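Long-range contact in peptidoglycan D,D-transpeptidase FtsI (Yersinia pestis, PDB 6SYN), which probably cross-links peptidoglycan at the septum during cell division, as a penicillin-sensitive class B D,D-transpeptidase: residues Y113-V126 with A219-L231. Residues are numbered along the deposited sequence; the frame is centred on the assembly and turned at random.
Sequences YYPAGQVMAHIIGV and AMANSPSYNPNNL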
loop_
_atom_site.group_PDB
_atom_site.type_symbol
_atom_site.label_atom_id
_atom_site.label_comp_id
_atom_site.label_asym_id
_atom_site.label_seq_id
_atom_site.Cartn_x
_atom_site.Cartn_y
_atom_site.Cartn_z
ATOM N N TYR A 113 22.007 -6.563 3.889
ATOM C CA TYR A 113 21.558 -5.843 5.112
ATOM C C TYR A 113 20.611 -4.701 4.725
ATOM O O TYR A 113 20.898 -3.961 3.762
ATOM C CB TYR A 113 22.755 -5.353 5.932
ATOM C CG TYR A 113 22.361 -4.496 7.108
ATOM C CD1 TYR A 113 21.785 -5.053 8.239
ATOM C CD2 TYR A 113 22.516 -3.120 7.070
ATOM C CE1 TYR A 113 21.388 -4.265 9.308
ATOM C CE2 TYR A 113 22.121 -2.318 8.127
ATOM C CZ TYR A 113 21.555 -2.891 9.250
ATOM O OH TYR A 113 21.172 -2.101 10.295
ATOM N N TYR A 114 19.509 -4.573 5.468
ATOM C CA TYR A 114 18.419 -3.592 5.224
ATOM C C TYR A 114 18.397 -2.569 6.358
ATOM O O TYR A 114 17.786 -2.820 7.394
ATOM C CB TYR A 114 17.085 -4.325 5.055
ATOM C CG TYR A 114 17.129 -5.400 4.002
ATOM C CD1 TYR A 114 17.038 -5.085 2.653
ATOM C CD2 TYR A 114 17.309 -6.733 4.349
ATOM C CE1 TYR A 114 17.098 -6.069 1.677
ATOM C CE2 TYR A 114 17.373 -7.728 3.385
ATOM C CZ TYR A 114 17.268 -7.392 2.046
ATOM O OH TYR A 114 17.340 -8.355 1.084
ATOM N N PRO A 115 19.053 -1.392 6.194
ATOM C CA PRO A 115 19.112 -0.376 7.249
ATOM C C PRO A 115 17.776 0.308 7.583
ATOM O O PRO A 115 17.713 0.906 8.633
ATOM C CB PRO A 115 20.103 0.669 6.701
ATOM C CG PRO A 115 20.851 -0.063 5.616
ATOM C CD PRO A 115 19.809 -0.973 5.006
ATOM N N ALA A 116 16.769 0.230 6.704
ATOM C CA ALA A 116 15.414 0.790 6.935
ATOM C C ALA A 116 14.502 -0.270 7.571
ATOM O O ALA A 116 13.421 0.106 8.064
ATOM C CB ALA A 116 14.845 1.333 5.646
ATOM N N GLY A 117 14.921 -1.544 7.551
ATOM C CA GLY A 117 14.302 -2.658 8.300
ATOM C C GLY A 117 12.914 -3.025 7.796
ATOM O O GLY A 117 12.758 -3.251 6.578
ATOM N N GLN A 118 11.938 -3.087 8.713
ATOM C CA GLN A 118 10.547 -3.555 8.461
ATOM C C GLN A 118 9.778 -2.492 7.655
ATOM O O GLN A 118 8.748 -2.860 7.050
ATOM C CB GLN A 118 9.859 -3.905 9.788
ATOM C CG GLN A 118 9.044 -2.773 10.405
ATOM C CD GLN A 118 8.951 -2.832 11.911
ATOM O OE1 GLN A 118 9.961 -2.820 12.611
ATOM N NE2 GLN A 118 7.732 -2.863 12.430
ATOM N N VAL A 119 10.280 -1.248 7.622
ATOM C CA VAL A 119 9.618 -0.042 7.030
ATOM C C VAL A 119 9.550 -0.173 5.496
ATOM O O VAL A 119 8.455 0.036 4.943
ATOM C CB VAL A 119 10.332 1.252 7.481
ATOM C CG1 VAL A 119 9.749 2.504 6.840
ATOM C CG2 VAL A 119 10.334 1.403 8.997
ATOM N N MET A 120 10.666 -0.500 4.833
ATOM C CA MET A 120 10.740 -0.680 3.353
ATOM C C MET A 120 10.498 -2.151 2.984
ATOM O O MET A 120 10.465 -2.442 1.777
ATOM C CB MET A 120 12.115 -0.293 2.792
ATOM C CG MET A 120 12.540 1.154 3.013
ATOM S SD MET A 120 11.881 2.388 1.844
ATOM C CE MET A 120 11.729 1.442 0.330
ATOM N N ALA A 121 10.367 -3.049 3.968
ATOM C CA ALA A 121 10.491 -4.517 3.782
ATOM C C ALA A 121 9.736 -4.960 2.522
ATOM O O ALA A 121 10.327 -5.666 1.695
ATOM C CB ALA A 121 9.997 -5.248 5.004
ATOM N N HIS A 122 8.478 -4.547 2.379
ATOM C CA HIS A 122 7.570 -4.998 1.294
ATOM C C HIS A 122 8.081 -4.509 -0.070
ATOM O O HIS A 122 8.025 -5.307 -1.024
ATOM C CB HIS A 122 6.131 -4.575 1.610
ATOM C CG HIS A 122 5.543 -5.346 2.743
ATOM N ND1 HIS A 122 5.146 -6.669 2.606
ATOM C CD2 HIS A 122 5.308 -5.007 4.029
ATOM C CE1 HIS A 122 4.678 -7.104 3.758
ATOM N NE2 HIS A 122 4.769 -6.103 4.649
ATOM N N ILE A 123 8.581 -3.272 -0.154
ATOM C CA ILE A 123 9.114 -2.645 -1.407
ATOM C C ILE A 123 10.398 -3.367 -1.841
ATOM O O ILE A 123 10.502 -3.751 -3.013
ATOM C CB ILE A 123 9.393 -1.141 -1.204
ATOM C CG1 ILE A 123 8.138 -0.385 -0.762
ATOM C CG2 ILE A 123 10.020 -0.540 -2.458
ATOM C CD1 ILE A 123 8.238 1.121 -0.880
ATOM N N ILE A 124 11.358 -3.486 -0.925
ATOM C CA ILE A 124 12.727 -4.014 -1.188
ATOM C C ILE A 124 12.637 -5.533 -1.320
ATOM O O ILE A 124 13.097 -6.066 -2.342
ATOM C CB ILE A 124 13.704 -3.607 -0.067
ATOM C CG1 ILE A 124 13.698 -2.097 0.194
ATOM C CG2 ILE A 124 15.101 -4.122 -0.371
ATOM C CD1 ILE A 124 14.242 -1.257 -0.940
ATOM N N GLY A 125 12.063 -6.184 -0.307
ATOM C CA GLY A 125 12.004 -7.651 -0.191
ATOM C C GLY A 125 13.278 -8.203 0.416
ATOM O O GLY A 125 13.975 -7.446 1.114
ATOM N N VAL A 126 13.572 -9.477 0.163
ATOM C CA VAL A 126 14.763 -10.184 0.720
ATOM C C VAL A 126 15.338 -11.119 -0.347
ATOM O O VAL A 126 14.792 -11.157 -1.466
ATOM C CB VAL A 126 14.403 -10.945 2.008
ATOM C CG1 VAL A 126 14.304 -10.007 3.196
ATOM C CG2 VAL A 126 13.120 -11.740 1.844
ATOM N N ALA A 219 6.030 6.752 -1.410
ATOM C CA ALA A 219 5.848 5.874 -0.233
ATOM C C ALA A 219 4.854 4.759 -0.565
ATOM O O ALA A 219 3.857 5.041 -1.246
ATOM C CB ALA A 219 5.397 6.696 0.946
ATOM N N MET A 220 5.131 3.544 -0.084
ATOM C CA MET A 220 4.270 2.344 -0.249
ATOM C C MET A 220 4.505 1.402 0.940
ATOM O O MET A 220 5.503 0.648 0.918
ATOM C CB MET A 220 4.602 1.630 -1.562
ATOM C CG MET A 220 3.638 0.519 -1.922
ATOM S SD MET A 220 4.258 -0.454 -3.313
ATOM C CE MET A 220 3.333 0.268 -4.665
ATOM N N ALA A 221 3.623 1.451 1.942
ATOM C CA ALA A 221 3.766 0.722 3.221
ATOM C C ALA A 221 2.553 -0.180 3.466
ATOM O O ALA A 221 1.462 0.114 2.947
ATOM C CB ALA A 221 3.955 1.699 4.350
ATOM N N ASN A 222 2.771 -1.253 4.227
ATOM C CA ASN A 222 1.741 -2.240 4.638
ATOM C C ASN A 222 1.963 -2.588 6.109
ATOM O O ASN A 222 3.129 -2.661 6.542
ATOM C CB ASN A 222 1.790 -3.518 3.800
ATOM C CG ASN A 222 1.863 -3.249 2.312
ATOM O OD1 ASN A 222 0.853 -2.927 1.686
ATOM N ND2 ASN A 222 3.052 -3.380 1.740
ATOM N N SER A 223 0.875 -2.773 6.845
ATOM C CA SER A 223 0.866 -3.377 8.198
ATOM C C SER A 223 -0.138 -4.523 8.182
ATOM O O SER A 223 -1.267 -4.324 7.742
ATOM C CB SER A 223 0.537 -2.351 9.242
ATOM O OG SER A 223 0.568 -2.926 10.540
ATOM N N PRO A 224 0.224 -5.744 8.642
ATOM C CA PRO A 224 1.528 -6.019 9.256
ATOM C C PRO A 224 2.712 -6.135 8.283
ATOM O O PRO A 224 2.506 -6.424 7.115
ATOM C CB PRO A 224 1.301 -7.385 9.911
ATOM C CG PRO A 224 0.311 -8.055 8.989
ATOM C CD PRO A 224 -0.635 -6.939 8.599
ATOM N N SER A 225 3.921 -5.905 8.795
ATOM C CA SER A 225 5.184 -6.058 8.035
ATOM C C SER A 225 5.945 -7.261 8.591
ATOM O O SER A 225 5.290 -8.144 9.183
ATOM C CB SER A 225 6.008 -4.801 8.067
ATOM O OG SER A 225 6.930 -4.780 6.982
ATOM N N TYR A 226 7.258 -7.304 8.364
ATOM C CA TYR A 226 8.185 -8.355 8.850
ATOM C C TYR A 226 9.574 -7.742 8.952
ATOM O O TYR A 226 9.810 -6.712 8.295
ATOM C CB TYR A 226 8.183 -9.578 7.927
ATOM C CG TYR A 226 8.818 -9.408 6.567
ATOM C CD1 TYR A 226 10.177 -9.592 6.377
ATOM C CD2 TYR A 226 8.049 -9.126 5.452
ATOM C CE1 TYR A 226 10.761 -9.468 5.125
ATOM C CE2 TYR A 226 8.615 -8.994 4.195
ATOM C CZ TYR A 226 9.975 -9.170 4.026
ATOM O OH TYR A 226 10.518 -9.042 2.781
ATOM N N ASN A 227 10.456 -8.356 9.740
ATOM C CA ASN A 227 11.873 -7.930 9.845
ATOM C C ASN A 227 12.713 -8.753 8.868
ATOM O O ASN A 227 12.846 -9.965 9.023
ATOM C CB ASN A 227 12.386 -7.998 11.282
ATOM C CG ASN A 227 13.732 -7.320 11.450
ATOM O OD1 ASN A 227 14.309 -6.799 10.495
ATOM N ND2 ASN A 227 14.239 -7.317 12.672
ATOM N N PRO A 228 13.305 -8.109 7.834
ATOM C CA PRO A 228 14.062 -8.813 6.798
ATOM C C PRO A 228 15.524 -9.074 7.181
ATOM O O PRO A 228 16.212 -9.715 6.422
ATOM C CB PRO A 228 13.999 -7.832 5.621
ATOM C CG PRO A 228 14.001 -6.470 6.282
ATOM C CD PRO A 228 13.277 -6.657 7.601
ATOM N N ASN A 229 15.947 -8.578 8.345
ATOM C CA ASN A 229 17.352 -8.632 8.822
ATOM C C ASN A 229 17.573 -9.842 9.739
ATOM O O ASN A 229 18.730 -10.286 9.826
ATOM C CB ASN A 229 17.737 -7.345 9.556
ATOM C CG ASN A 229 17.937 -6.163 8.631
ATOM O OD1 ASN A 229 18.529 -6.293 7.563
ATOM N ND2 ASN A 229 17.465 -5.000 9.047
ATOM N N ASN A 230 16.525 -10.358 10.391
ATOM C CA ASN A 230 16.673 -11.303 11.533
ATOM C C ASN A 230 16.541 -12.755 11.046
ATOM O O ASN A 230 16.289 -12.957 9.842
ATOM C CB ASN A 230 15.740 -10.931 12.692
ATOM C CG ASN A 230 14.273 -11.222 12.451
ATOM O OD1 ASN A 230 13.464 -11.099 13.370
ATOM N ND2 ASN A 230 13.914 -11.598 11.233
ATOM N N LEU A 231 16.748 -13.715 11.957
ATOM C CA LEU A 231 16.739 -15.183 11.692
ATOM C C LEU A 231 15.306 -15.729 11.774
ATOM O O LEU A 231 15.041 -16.769 11.135
ATOM C CB LEU A 231 17.638 -15.870 12.725
ATOM C CG LEU A 231 19.111 -15.468 12.686
ATOM C CD1 LEU A 231 19.753 -15.636 14.057
ATOM C CD2 LEU A 231 19.860 -16.268 11.631
#
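The side-chain amide of N229 grips the backbone of Y114 at both ends, a worked example of how a class B penicillin-binding protein ties its N-terminal region to its transpeptidase domain. Residues 219-223 form part of an edge strand of the five-stranded antiparallel transpeptidase sheet; the loop that follows, after a cis peptide before P224, runs along the turns and short helix of residues 113-126.

Hydrogen bonds hold the two ends of this loop. Y114 N donates to a lone pair of N229 OD1 at 2.9 Å. In return N229 ND2 gives Y114 O a nearly straight bond of 2.8 Å, so the amide cannot rotate without losing both. N227 OD1 accepts from N229 N, which lies above its carbonyl plane, in an Asx turn. Farther along, S225 OG donates to Q118 O, 2.6 Å away in the carbonyl plane, and H122 NE2 makes a weak bond to P224 O at 3.4 Å.

Aromatic contacts fill the middle. The CA-CB bond of Y226 leaves the backbone away from residues 113-126, but with CG between backbone N and carbonyl carbon (chi1 70°) the ring folds back, and A121 CB sits over one face, 4.1 Å from the ring centroid. An edge of Y226 addresses the face of H122 in a T-shaped pair, planes 83° apart. N222 CB lies over a face of H122 as a CH-pi contact, while N222 ND2 is hydrogen-bonded to N241 OD1.

Apolar packing completes the junction. P228 CB touches both V126 CG1, at 3.3 Å, and CD2 of Y114, whose hydroxyl is hydrogen-bonded to E138. Against the strand itself, I123 CD1 rests 3.7 Å from M220 CB.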